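Local structure of mRNA export factor (Human herpesvirus 1, 4YXP) at residues D151-R156 and S190-I195; P141-T146 and A197-R202; R168-L173 and D184-A189; A101-V106 and D120-W125; E237-H242 and S256-P261. The protein regulates viral gene expression, contributes to host shutoff, inhibits cellular splicing and mediates export of intronless viral mRNAs, its folded C-terminal part dimerising and binding zinc. All coordinates share one frame; numbering follows the deposited sequence.

Contact 1 (D151-R156 and S190-I195); sequences DNLATR and SFVFVI
Phe193 points the outer edge of its ring at the backbone of Leu153 and Ala154. Leu153 C and Ala154 N both lie near the ring plane, at the edge, so neither residue stacks on a face. Phe193 CE1 stands 3.7 Å from Ala154 N and 3.8 Å from Ala154 CB, while Phe193 CZ comes within 3.9 Å of Leu153 CB. A first torsion of -79° keeps CG of Phe193 beside its own backbone N and carries the ring across to the other helix. Beside it in sequence, Val192 offers CG1 to Leu153 CD1 at 4.3 Å, a looser apolar touch. Leu150, Leu157 and Leu161 also pack against Phe193, and Thr155 OG1 hydrogen-bonds to Thr155 OG1 of the second subunit. With the local axes 11.1 Å apart and 136° between their directions, these are widely spaced, obliquely crossing helices running in broadly opposed directions, bridged by an aromatic side chain within an all-helical domain.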
# COMPACT_ATOMS: atom_id res chain seq x y z
N ASP B 151 -5.85 4.03 -1.23
CA ASP B 151 -4.71 3.37 -1.88
C ASP B 151 -4.22 2.17 -1.07
O ASP B 151 -3.91 1.11 -1.64
CB ASP B 151 -3.55 4.36 -2.06
CG ASP B 151 -3.75 5.28 -3.25
OD1 ASP B 151 -4.76 5.13 -3.97
OD2 ASP B 151 -2.87 6.15 -3.47
N ASN B 152 -4.14 2.33 0.24
CA ASN B 152 -3.66 1.27 1.11
C ASN B 152 -4.57 0.04 1.06
O ASN B 152 -4.10 -1.08 0.88
CB ASN B 152 -3.53 1.78 2.55
CG ASN B 152 -2.58 0.93 3.38
OD1 ASN B 152 -1.78 0.16 2.84
ND2 ASN B 152 -2.66 1.06 4.69
N LEU B 153 -5.88 0.25 1.22
CA LEU B 153 -6.83 -0.86 1.20
C LEU B 153 -6.85 -1.54 -0.17
O LEU B 153 -6.96 -2.76 -0.26
CB LEU B 153 -8.24 -0.39 1.56
CG LEU B 153 -8.51 -0.09 3.04
CD1 LEU B 153 -9.90 0.53 3.22
CD2 LEU B 153 -8.39 -1.35 3.89
N ALA B 154 -6.75 -0.75 -1.23
CA ALA B 154 -6.73 -1.29 -2.58
C ALA B 154 -5.50 -2.17 -2.81
O ALA B 154 -5.59 -3.24 -3.41
CB ALA B 154 -6.78 -0.17 -3.60
N THR B 155 -4.35 -1.71 -2.33
CA THR B 155 -3.11 -2.47 -2.47
C THR B 155 -3.24 -3.82 -1.78
O THR B 155 -2.83 -4.85 -2.31
CB THR B 155 -1.90 -1.68 -1.90
OG1 THR B 155 -1.66 -0.53 -2.70
CG2 THR B 155 -0.64 -2.55 -1.86
N ARG B 156 -3.84 -3.83 -0.59
CA ARG B 156 -3.90 -5.04 0.21
C ARG B 156 -4.99 -6.02 -0.27
O ARG B 156 -4.81 -7.23 -0.19
CB ARG B 156 -4.10 -4.67 1.68
CG ARG B 156 -2.85 -4.04 2.29
CD ARG B 156 -3.10 -3.29 3.61
NE ARG B 156 -1.90 -2.56 4.01
CZ ARG B 156 -0.92 -3.05 4.77
NH1 ARG B 156 -1.00 -4.29 5.25
NH2 ARG B 156 0.13 -2.30 5.06
N SER B 190 -17.94 -2.76 -2.54
CA SER B 190 -18.18 -1.70 -3.51
C SER B 190 -18.55 -0.39 -2.81
O SER B 190 -18.22 0.69 -3.29
CB SER B 190 -19.28 -2.11 -4.50
OG SER B 190 -20.46 -2.53 -3.85
N PHE B 191 -19.22 -0.49 -1.66
CA PHE B 191 -19.53 0.71 -0.88
C PHE B 191 -18.26 1.43 -0.46
O PHE B 191 -18.08 2.63 -0.72
CB PHE B 191 -20.36 0.38 0.36
CG PHE B 191 -20.52 1.54 1.31
CD1 PHE B 191 -21.46 2.52 1.06
CD2 PHE B 191 -19.71 1.67 2.42
CE1 PHE B 191 -21.60 3.60 1.91
CE2 PHE B 191 -19.84 2.74 3.28
CZ PHE B 191 -20.79 3.71 3.03
N VAL B 192 -17.37 0.70 0.19
CA VAL B 192 -16.14 1.28 0.72
C VAL B 192 -15.32 1.93 -0.40
O VAL B 192 -14.85 3.06 -0.27
CB VAL B 192 -15.31 0.22 1.48
CG1 VAL B 192 -13.92 0.76 1.83
CG2 VAL B 192 -16.04 -0.20 2.75
N PHE B 193 -15.14 1.23 -1.50
CA PHE B 193 -14.22 1.73 -2.52
C PHE B 193 -14.85 2.82 -3.38
O PHE B 193 -14.17 3.78 -3.74
CB PHE B 193 -13.70 0.56 -3.36
CG PHE B 193 -12.61 -0.20 -2.68
CD1 PHE B 193 -11.31 0.27 -2.72
CD2 PHE B 193 -12.89 -1.34 -1.95
CE1 PHE B 193 -10.29 -0.41 -2.07
CE2 PHE B 193 -11.88 -2.02 -1.29
CZ PHE B 193 -10.58 -1.56 -1.35
N VAL B 194 -16.14 2.72 -3.68
CA VAL B 194 -16.81 3.75 -4.47
C VAL B 194 -16.90 5.06 -3.67
O VAL B 194 -16.62 6.14 -4.19
CB VAL B 194 -18.21 3.28 -4.92
CG1 VAL B 194 -18.99 4.44 -5.54
CG2 VAL B 194 -18.08 2.15 -5.92
N ILE B 195 -17.28 4.96 -2.40
CA ILE B 195 -17.44 6.17 -1.58
C ILE B 195 -16.09 6.84 -1.36
O ILE B 195 -15.96 8.05 -1.54
CB ILE B 195 -18.13 5.84 -0.24
CG1 ILE B 195 -19.57 5.37 -0.49
CG2 ILE B 195 -18.13 7.06 0.68
CD1 ILE B 195 -20.46 6.38 -1.20

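Contact 2 (P141-T146 and A197-R202); sequences PIIGTT and ARLANR
Thr146 puts its methyl against the backbone at the Leu199-Ala200 junction: Thr146 CG2 is 3.9 Å from Ala200 N and 4.1 Å from Ala200 CB. Its hydroxyl faces the leucine instead, with Thr146 OG1 only 3.3 Å from Leu199 CD2, a tight polar-to-methyl approach. The two side chains lie crosswise, and the leucine divides its methyls: CD2 reaches both OG1 and CG2 of Thr146, while CD1 goes to Ile143. The split between the threonine branches follows from chi1 of -64°, which sets CG2 anti to the backbone N and OG1 beside it.

That hydroxyl is not left without a polar partner. Thr146 OG1 donates to Ile143 O at 2.8 Å, and Thr146 N reaches the same oxygen at 3.2 Å. Both come from one face of the carbonyl plane, the hydroxyl tilted 24° from it, which ties Thr146 back to the preceding turn and fixes the rotation of its side chain. Ile143 completes the patch from farther out: Ile143 CG2 touches Leu199 CD1 at 4.1 Å, again crosswise.

All four touching residues are buried. Trp125, Thr122 and Cys126 of helix 112-132 border the same patch. The closest CA atoms, those of Thr146 and Ala200, are 5.4 Å apart, and the small alanine is consistent with that spacing. The arrangement is the packing of a helix start, that of helix 146-167 and its lead-in turn, against the long helix 188-204 in the helical core.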
# COMPACT_ATOMS: atom_id res chain seq x y z
N PRO B 141 -7.77 17.71 7.81
CA PRO B 141 -6.79 16.62 7.76
C PRO B 141 -7.37 15.22 7.55
O PRO B 141 -6.72 14.39 6.91
CB PRO B 141 -6.10 16.70 9.13
CG PRO B 141 -6.25 18.13 9.53
CD PRO B 141 -7.59 18.55 9.01
N ILE B 142 -8.56 14.97 8.08
CA ILE B 142 -9.17 13.65 7.98
C ILE B 142 -9.74 13.45 6.57
O ILE B 142 -9.46 12.45 5.91
CB ILE B 142 -10.25 13.46 9.07
CG1 ILE B 142 -9.59 13.45 10.45
CG2 ILE B 142 -11.03 12.16 8.85
CD1 ILE B 142 -10.57 13.38 11.62
N ILE B 143 -10.54 14.41 6.11
CA ILE B 143 -11.11 14.33 4.77
C ILE B 143 -9.99 14.38 3.72
O ILE B 143 -10.04 13.66 2.72
CB ILE B 143 -12.14 15.45 4.55
CG1 ILE B 143 -13.33 15.25 5.50
CG2 ILE B 143 -12.61 15.48 3.10
CD1 ILE B 143 -14.37 16.34 5.46
N GLY B 144 -8.98 15.21 3.97
CA GLY B 144 -7.91 15.41 3.01
C GLY B 144 -7.04 14.20 2.71
O GLY B 144 -6.35 14.17 1.69
N THR B 145 -7.05 13.20 3.58
CA THR B 145 -6.20 12.02 3.39
C THR B 145 -7.01 10.79 2.99
O THR B 145 -6.54 9.65 3.14
CB THR B 145 -5.39 11.69 4.66
OG1 THR B 145 -6.27 11.55 5.78
CG2 THR B 145 -4.36 12.78 4.94
N THR B 146 -8.21 11.00 2.46
CA THR B 146 -9.05 9.89 2.02
C THR B 146 -8.31 9.01 1.00
O THR B 146 -8.39 7.78 1.06
CB THR B 146 -10.37 10.40 1.39
OG1 THR B 146 -11.14 11.09 2.39
CG2 THR B 146 -11.21 9.24 0.84
N ALA B 197 -13.46 6.59 -3.19
CA ALA B 197 -12.97 7.09 -4.47
C ALA B 197 -13.66 8.41 -4.83
O ALA B 197 -13.02 9.33 -5.33
CB ALA B 197 -13.20 6.07 -5.57
N ARG B 198 -14.96 8.49 -4.57
CA ARG B 198 -15.71 9.70 -4.84
C ARG B 198 -15.20 10.84 -3.97
O ARG B 198 -14.94 11.94 -4.46
CB ARG B 198 -17.21 9.49 -4.60
CG ARG B 198 -17.90 8.69 -5.69
CD ARG B 198 -19.30 8.25 -5.29
NE ARG B 198 -20.22 9.37 -5.06
CZ ARG B 198 -20.98 9.93 -6.00
NH1 ARG B 198 -20.94 9.50 -7.25
NH2 ARG B 198 -21.78 10.94 -5.68
N LEU B 199 -15.04 10.57 -2.68
CA LEU B 199 -14.57 11.59 -1.75
C LEU B 199 -13.15 12.04 -2.12
O LEU B 199 -12.87 13.23 -2.16
CB LEU B 199 -14.61 11.06 -0.31
CG LEU B 199 -14.30 12.05 0.81
CD1 LEU B 199 -15.23 13.26 0.77
CD2 LEU B 199 -14.39 11.36 2.16
N ALA B 200 -12.27 11.08 -2.40
CA ALA B 200 -10.90 11.40 -2.78
C ALA B 200 -10.87 12.26 -4.05
O ALA B 200 -10.04 13.17 -4.17
CB ALA B 200 -10.08 10.13 -2.98
N ASN B 201 -11.76 11.96 -4.98
CA ASN B 201 -11.83 12.70 -6.24
C ASN B 201 -12.16 14.17 -6.00
O ASN B 201 -11.52 15.05 -6.57
CB ASN B 201 -12.87 12.07 -7.17
CG ASN B 201 -13.06 12.88 -8.44
OD1 ASN B 201 -14.01 13.65 -8.57
ND2 ASN B 201 -12.15 12.71 -9.39
N ARG B 202 -13.15 14.44 -5.16
CA ARG B 202 -13.54 15.81 -4.87
C ARG B 202 -12.42 16.55 -4.16
O ARG B 202 -12.21 17.75 -4.39
CB ARG B 202 -14.81 15.86 -4.02
CG ARG B 202 -15.99 15.08 -4.58
CD ARG B 202 -16.45 15.60 -5.92
NE ARG B 202 -17.68 14.93 -6.35
CZ ARG B 202 -17.73 13.70 -6.87
NH1 ARG B 202 -16.61 13.00 -7.03
NH2 ARG B 202 -18.89 13.18 -7.22

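Contact 3 (R168-L173 and D184-A189); sequences RGLCGL and DIKDIA
Asp184 meets Cys171 at the start of this contact between two loops, which flank helix 173-179 within the CHC2-type zinc-finger region. The touch is loose, with Asp184 OD2 4.2 Å from Cys171 SG. The stronger partner of that carboxylate is Arg179, with which it forms a salt bridge. Ile185 turns away, packing on Phe191 and Val194 of helix 188-204 and on Ile8 of the second subunit.

Next comes Lys186, whose aliphatic root carries the apolar part of the contact: Leu170 CD2 lies 3.7 Å from Lys186 CB and 3.8 Å from Lys186 CG. The lysine then bends at chi2 (-63°) and leads away, its NZ forming a salt bridge with Asp9 of the second subunit. Leu170 itself follows Gly169, which at positive phi closes helix 146-167 in a Schellman motif and lets the chain turn so that the leucine points at the second loop.

Asp187 is the N-cap of helix 188-204. A chi1 of 84° places its CG between the backbone N and the carbonyl carbon, from where the two oxygens divide their work. Asp187 OD2 accepts a weak capping bond from Ala189 N at 3.0 Å, with an angle of 149° at the hydrogen, and is also hydrogen-bonded to Tyr164 OH. The other oxygen is hydrogen-bonded to Ser190 OG, and the methyl Leu170 CD1 lies 3.3 Å from Asp187 OD1.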
# COMPACT_ATOMS: atom_id res chain seq x y z
N ARG B 168 -19.85 -11.88 -7.20
CA ARG B 168 -21.03 -11.09 -6.87
C ARG B 168 -21.63 -10.42 -8.11
O ARG B 168 -22.64 -9.72 -8.01
CB ARG B 168 -20.69 -10.04 -5.82
CG ARG B 168 -20.16 -10.62 -4.51
CD ARG B 168 -21.06 -11.73 -4.00
NE ARG B 168 -20.75 -12.11 -2.63
CZ ARG B 168 -21.46 -13.00 -1.93
NH1 ARG B 168 -22.52 -13.59 -2.47
NH2 ARG B 168 -21.11 -13.29 -0.68
N GLY B 169 -21.01 -10.63 -9.26
CA GLY B 169 -21.49 -10.05 -10.50
C GLY B 169 -21.35 -8.54 -10.53
O GLY B 169 -22.16 -7.84 -11.14
N LEU B 170 -20.31 -8.04 -9.87
CA LEU B 170 -20.07 -6.61 -9.79
C LEU B 170 -18.91 -6.18 -10.67
O LEU B 170 -18.18 -7.01 -11.22
CB LEU B 170 -19.80 -6.19 -8.35
CG LEU B 170 -20.93 -6.45 -7.36
CD1 LEU B 170 -20.55 -5.94 -5.98
CD2 LEU B 170 -22.24 -5.81 -7.83
N CYS B 171 -18.75 -4.87 -10.81
CA CYS B 171 -17.64 -4.30 -11.55
C CYS B 171 -16.33 -4.64 -10.85
O CYS B 171 -16.32 -4.91 -9.65
CB CYS B 171 -17.80 -2.78 -11.67
SG CYS B 171 -19.39 -2.25 -12.34
N GLY B 172 -15.24 -4.64 -11.61
CA GLY B 172 -13.93 -4.84 -11.04
C GLY B 172 -13.51 -3.65 -10.19
O GLY B 172 -14.09 -2.57 -10.31
N LEU B 173 -12.51 -3.85 -9.35
CA LEU B 173 -12.04 -2.80 -8.45
C LEU B 173 -11.66 -1.54 -9.22
O LEU B 173 -12.05 -0.43 -8.84
CB LEU B 173 -10.84 -3.30 -7.65
CG LEU B 173 -10.17 -2.28 -6.72
CD1 LEU B 173 -11.16 -1.75 -5.69
CD2 LEU B 173 -8.97 -2.91 -6.03
N ASP B 184 -23.46 1.67 -8.59
CA ASP B 184 -22.63 0.47 -8.65
C ASP B 184 -22.47 -0.19 -7.27
O ASP B 184 -21.97 -1.31 -7.17
CB ASP B 184 -21.24 0.80 -9.21
CG ASP B 184 -21.27 1.11 -10.70
OD1 ASP B 184 -22.28 0.79 -11.37
OD2 ASP B 184 -20.27 1.67 -11.21
N ILE B 185 -22.88 0.51 -6.22
CA ILE B 185 -22.75 -0.00 -4.86
C ILE B 185 -23.82 -1.05 -4.60
O ILE B 185 -25.02 -0.74 -4.61
CB ILE B 185 -22.81 1.14 -3.83
CG1 ILE B 185 -21.67 2.14 -4.09
CG2 ILE B 185 -22.75 0.58 -2.41
CD1 ILE B 185 -21.68 3.36 -3.18
N LYS B 186 -23.40 -2.29 -4.36
CA LYS B 186 -24.32 -3.39 -4.10
C LYS B 186 -23.89 -4.24 -2.91
O LYS B 186 -24.54 -5.23 -2.58
CB LYS B 186 -24.46 -4.27 -5.35
CG LYS B 186 -25.00 -3.55 -6.58
CD LYS B 186 -26.42 -3.04 -6.37
CE LYS B 186 -26.91 -2.29 -7.60
NZ LYS B 186 -28.15 -1.50 -7.34
N ASP B 187 -22.79 -3.87 -2.28
CA ASP B 187 -22.27 -4.61 -1.13
C ASP B 187 -21.27 -3.75 -0.38
O ASP B 187 -21.02 -2.61 -0.75
CB ASP B 187 -21.62 -5.92 -1.59
CG ASP B 187 -20.18 -5.73 -2.02
OD1 ASP B 187 -19.92 -4.89 -2.90
OD2 ASP B 187 -19.30 -6.43 -1.47
N ILE B 188 -20.68 -4.31 0.68
CA ILE B 188 -19.77 -3.54 1.52
C ILE B 188 -18.48 -3.18 0.78
O ILE B 188 -17.96 -2.08 0.94
CB ILE B 188 -19.46 -4.29 2.84
CG1 ILE B 188 -18.56 -3.45 3.75
CG2 ILE B 188 -18.80 -5.64 2.55
CD1 ILE B 188 -19.19 -2.15 4.21
N ALA B 189 -17.97 -4.10 -0.03
CA ALA B 189 -16.72 -3.85 -0.74
C ALA B 189 -16.90 -2.70 -1.72
O ALA B 189 -16.09 -1.76 -1.73
CB ALA B 189 -16.25 -5.10 -1.46

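Contact 4 (A101-V106 and D120-W125); sequences AMRDCV and DETLAW
Arg103 and Glu121 reach toward each other, both extended, across a gap in which the nearest CA atoms, those of Arg103 and Thr122, are 11.8 Å apart. From CB the arginine chain runs extended through CG and CD to NE, with chi1 of 176° setting CG anti to the backbone N. Arg103 CD passes 3.4 Å from Pro141 O, and NE is hydrogen-bonded to Thr145 OG1.

Beyond CZ the guanidinium meets the carboxylate end-on, both terminal nitrogens gripping one oxygen. Arg103 NH1 to Glu121 OE1 is 2.8 Å and Arg103 NH2 to Glu121 OE1 is 2.9 Å, both bonds bent to about 145° at the hydrogen. OE1 lies in the guanidinium plane but is itself met from above the carboxylate plane, the two groups being turned 61° against each other. This is a buried salt bridge between helices 93-109 and 112-132, and it forms part of the intertwined dimer: OE1 also pairs with Lys267 of the second subunit, OE2 accepts from backbone N of Tyr268 and Phe269 of that subunit, and NH1 donates to its Gly266 O. Those residues fall in the region important for homodimerization.

Arg103 NH2 has a further link, donating to a water O at 3.0 Å. That water O in turn donates to Thr122 OG1 at 2.8 Å, bridging the 3.8 Å between Arg103 NH2 and Thr122 OG1, while Thr122 OG1 is also hydrogen-bonded to Ser118 O.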
# COMPACT_ATOMS: atom_id res chain seq x y z
N ALA B 101 -0.23 16.31 6.15
CA ALA B 101 0.93 15.68 5.53
C ALA B 101 1.39 14.46 6.31
O ALA B 101 1.74 13.44 5.72
CB ALA B 101 2.07 16.69 5.41
N MET B 102 1.40 14.57 7.64
CA MET B 102 1.83 13.46 8.48
C MET B 102 0.81 12.32 8.48
O MET B 102 1.19 11.15 8.39
CB MET B 102 2.07 13.95 9.92
CG MET B 102 3.49 14.47 10.17
SD MET B 102 3.72 15.06 11.86
CE MET B 102 2.44 16.29 11.94
N ARG B 103 -0.47 12.66 8.56
CA ARG B 103 -1.51 11.64 8.54
C ARG B 103 -1.48 10.86 7.23
O ARG B 103 -1.77 9.66 7.20
CB ARG B 103 -2.89 12.27 8.73
CG ARG B 103 -4.05 11.27 8.63
CD ARG B 103 -5.40 11.95 8.87
NE ARG B 103 -6.52 11.06 8.60
CZ ARG B 103 -7.11 10.28 9.51
NH1 ARG B 103 -6.70 10.26 10.77
NH2 ARG B 103 -8.13 9.50 9.14
N ASP B 104 -1.14 11.54 6.14
CA ASP B 104 -1.11 10.91 4.83
C ASP B 104 -0.06 9.80 4.83
O ASP B 104 -0.31 8.71 4.30
CB ASP B 104 -0.82 11.94 3.74
CG ASP B 104 -1.21 11.45 2.35
OD1 ASP B 104 -2.36 11.67 1.94
OD2 ASP B 104 -0.36 10.83 1.68
N CYS B 105 1.09 10.08 5.42
CA CYS B 105 2.16 9.08 5.52
C CYS B 105 1.76 7.92 6.43
O CYS B 105 2.03 6.76 6.12
CB CYS B 105 3.45 9.72 6.03
SG CYS B 105 4.21 10.88 4.88
N VAL B 106 1.13 8.23 7.55
CA VAL B 106 0.69 7.20 8.49
C VAL B 106 -0.26 6.23 7.79
O VAL B 106 -0.08 5.02 7.88
CB VAL B 106 0.02 7.82 9.73
CG1 VAL B 106 -0.58 6.74 10.62
CG2 VAL B 106 1.02 8.65 10.51
N ASP B 120 -13.14 3.81 8.71
CA ASP B 120 -14.27 4.12 9.59
C ASP B 120 -14.11 5.50 10.24
O ASP B 120 -15.09 6.22 10.41
CB ASP B 120 -14.44 3.04 10.65
CG ASP B 120 -15.13 1.80 10.11
OD1 ASP B 120 -16.11 1.94 9.35
OD2 ASP B 120 -14.69 0.68 10.45
N GLU B 121 -12.88 5.85 10.60
CA GLU B 121 -12.61 7.17 11.17
C GLU B 121 -13.02 8.25 10.18
O GLU B 121 -13.66 9.23 10.54
CB GLU B 121 -11.12 7.31 11.53
CG GLU B 121 -10.78 8.61 12.27
CD GLU B 121 -9.28 8.80 12.48
OE1 GLU B 121 -8.49 8.25 11.68
OE2 GLU B 121 -8.89 9.49 13.45
N THR B 122 -12.66 8.04 8.91
CA THR B 122 -12.96 8.99 7.85
C THR B 122 -14.47 9.13 7.65
O THR B 122 -15.00 10.23 7.62
CB THR B 122 -12.31 8.56 6.52
OG1 THR B 122 -10.90 8.41 6.71
CG2 THR B 122 -12.56 9.60 5.43
N LEU B 123 -15.16 8.00 7.52
CA LEU B 123 -16.59 8.02 7.24
C LEU B 123 -17.42 8.45 8.45
O LEU B 123 -18.44 9.12 8.30
CB LEU B 123 -17.05 6.65 6.74
CG LEU B 123 -16.46 6.18 5.40
CD1 LEU B 123 -17.17 4.93 4.91
CD2 LEU B 123 -16.53 7.27 4.33
N ALA B 124 -16.99 8.07 9.66
CA ALA B 124 -17.70 8.50 10.86
C ALA B 124 -17.55 10.01 11.05
O ALA B 124 -18.48 10.69 11.48
CB ALA B 124 -17.20 7.76 12.08
N TRP B 125 -16.37 10.53 10.71
CA TRP B 125 -16.12 11.97 10.75
C TRP B 125 -17.05 12.69 9.78
O TRP B 125 -17.66 13.70 10.13
CB TRP B 125 -14.65 12.27 10.40
CG TRP B 125 -14.29 13.73 10.40
CD1 TRP B 125 -14.05 14.52 9.31
CD2 TRP B 125 -14.10 14.56 11.56
NE1 TRP B 125 -13.73 15.79 9.72
CE2 TRP B 125 -13.76 15.85 11.09
CE3 TRP B 125 -14.20 14.35 12.93
CZ2 TRP B 125 -13.51 16.91 11.95
CZ3 TRP B 125 -13.95 15.41 13.79
CH2 TRP B 125 -13.61 16.68 13.29
O HOH W 1 -8.68 9.95 6.19

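Contact 5 (E237-H242 and S256-P261); sequences EILDTH and SHIVAP. With ZN (zinc ion), chain D.
Leu239 makes the apolar contact by meeting both Ile258 and Val259. Leu239 CB lies 3.9 Å from Val259 CG2, and these two side chains run antiparallel alongside each other. Farther out, Leu239 CD1 comes to 4.0 Å from Ile258 CG2, where the side chains lie crosswise. Ile258 presents that methyl to Leu239 because its longer branch, CG1, stands beside the backbone N (chi1 -68°), sending CG2 to the other side. Phe112 packs on both Leu239 and Ile258, and Phe160 also packs on Leu239.

Metal coordination comes from His242 at the end of the first segment. His242 NE2 binds the zinc ion at 2.1 Å, and Cys163, Cys246 and Cys251 complete the CHC2-type zinc finger. Cys163 comes from helix 146-167, Cys246 from the link to helix 249-259 and Cys251 from that helix; the apolar contact joins the helices that flank this link. The other ring nitrogen of His242, ND1, is hydrogen-bonded to Glu245, a second-shell partner that helps set the ring's rotation.

No hydrogen bond runs between the two segments; those within them brace each separately. Asp240 N and Thr241 N both donate to Glu237 O, at 2.9 Å each. In the second segment His257 ND1 donates to Ala260 O at 2.9 Å and 158°, with the oxygen in the imidazole plane, clasping the chain where it leaves helix 249-259.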
# COMPACT_ATOMS: atom_id res chain seq x y z
N GLU B 237 -15.78 -9.62 7.50
CA GLU B 237 -16.78 -10.67 7.31
C GLU B 237 -16.64 -11.35 5.95
O GLU B 237 -16.68 -12.58 5.87
CB GLU B 237 -18.20 -10.11 7.46
CG GLU B 237 -19.28 -11.17 7.27
CD GLU B 237 -20.66 -10.70 7.67
OE1 GLU B 237 -20.97 -9.51 7.49
OE2 GLU B 237 -21.45 -11.54 8.18
N ILE B 238 -16.49 -10.57 4.88
CA ILE B 238 -16.48 -11.16 3.55
C ILE B 238 -15.18 -11.93 3.32
O ILE B 238 -15.15 -12.89 2.56
CB ILE B 238 -16.71 -10.10 2.44
CG1 ILE B 238 -15.57 -9.08 2.40
CG2 ILE B 238 -18.05 -9.42 2.65
CD1 ILE B 238 -15.63 -8.17 1.18
N LEU B 239 -14.11 -11.52 4.00
CA LEU B 239 -12.85 -12.26 3.95
C LEU B 239 -13.06 -13.64 4.57
O LEU B 239 -12.37 -14.61 4.21
CB LEU B 239 -11.74 -11.50 4.67
CG LEU B 239 -11.11 -10.35 3.87
CD1 LEU B 239 -10.29 -9.42 4.76
CD2 LEU B 239 -10.24 -10.89 2.75
N ASP B 240 -14.01 -13.74 5.49
CA ASP B 240 -14.33 -15.02 6.13
C ASP B 240 -15.28 -15.87 5.28
O ASP B 240 -15.04 -17.07 5.09
CB ASP B 240 -14.96 -14.78 7.50
CG ASP B 240 -15.26 -16.07 8.24
OD1 ASP B 240 -14.38 -16.96 8.28
OD2 ASP B 240 -16.38 -16.21 8.79
N THR B 241 -16.34 -15.25 4.76
CA THR B 241 -17.46 -16.00 4.19
C THR B 241 -17.33 -16.33 2.69
O THR B 241 -18.01 -17.23 2.20
CB THR B 241 -18.78 -15.22 4.37
OG1 THR B 241 -18.69 -13.97 3.68
CG2 THR B 241 -19.05 -14.97 5.85
N HIS B 242 -16.48 -15.60 1.98
CA HIS B 242 -16.35 -15.79 0.53
C HIS B 242 -15.92 -17.22 0.20
O HIS B 242 -16.34 -17.78 -0.82
CB HIS B 242 -15.36 -14.78 -0.05
CG HIS B 242 -14.95 -15.08 -1.46
ND1 HIS B 242 -15.84 -15.04 -2.52
CD2 HIS B 242 -13.75 -15.41 -1.99
CE1 HIS B 242 -15.20 -15.34 -3.63
NE2 HIS B 242 -13.94 -15.57 -3.35
N SER B 256 -7.02 -15.71 3.95
CA SER B 256 -6.60 -16.07 5.29
C SER B 256 -5.35 -15.31 5.71
O SER B 256 -5.22 -14.91 6.87
CB SER B 256 -6.34 -17.58 5.38
OG SER B 256 -7.53 -18.32 5.20
N HIS B 257 -4.43 -15.08 4.78
CA HIS B 257 -3.16 -14.45 5.10
C HIS B 257 -3.34 -12.94 5.31
O HIS B 257 -2.56 -12.31 6.03
CB HIS B 257 -2.13 -14.71 4.01
CG HIS B 257 -0.71 -14.62 4.48
ND1 HIS B 257 -0.37 -14.41 5.80
CD2 HIS B 257 0.46 -14.72 3.81
CE1 HIS B 257 0.94 -14.38 5.92
NE2 HIS B 257 1.48 -14.56 4.72
N ILE B 258 -4.35 -12.36 4.67
CA ILE B 258 -4.71 -10.97 4.92
C ILE B 258 -5.23 -10.84 6.35
O ILE B 258 -4.86 -9.92 7.08
CB ILE B 258 -5.76 -10.48 3.90
CG1 ILE B 258 -5.12 -10.38 2.50
CG2 ILE B 258 -6.34 -9.12 4.31
CD1 ILE B 258 -6.11 -10.14 1.38
N VAL B 259 -6.08 -11.78 6.76
CA VAL B 259 -6.64 -11.80 8.10
C VAL B 259 -5.56 -12.17 9.13
O VAL B 259 -5.56 -11.64 10.24
CB VAL B 259 -7.84 -12.78 8.19
CG1 VAL B 259 -8.37 -12.89 9.62
CG2 VAL B 259 -8.95 -12.32 7.25
N ALA B 260 -4.66 -13.08 8.77
CA ALA B 260 -3.60 -13.53 9.67
C ALA B 260 -2.22 -13.29 9.04
O ALA B 260 -1.67 -14.19 8.40
CB ALA B 260 -3.78 -15.00 10.00
N PRO B 261 -1.66 -12.09 9.23
CA PRO B 261 -0.47 -11.67 8.48
C PRO B 261 0.93 -12.15 8.93
O PRO B 261 1.88 -11.88 8.20
CB PRO B 261 -0.52 -10.14 8.59
CG PRO B 261 -1.27 -9.86 9.84
CD PRO B 261 -2.26 -10.97 9.99
ZN ZN D . -12.54 -16.59 -4.46

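Overall arrangement
Contact 4 closes first along the chain; contact 2 then encloses contact 1, which encloses contact 3, and contact 5 follows last. Contacts 1, 2 and 3 share helix 188-204: contact 3 lies at its start, contact 1 next and contact 2 toward its end, with centres 11 Å (1 to 3) and 12 Å (1 to 2) apart. Contact 4 adjoins contact 2, 9 Å between centres, helix 112-132 leading on to helix 141-144. Contact 5, at the zinc end, lies 26 Å from contact 2 but touches contacts 1 and 3. All five also border the second subunit, so the helical core and the dimer interface are built from the same elements, as expected of an intertwined dimer.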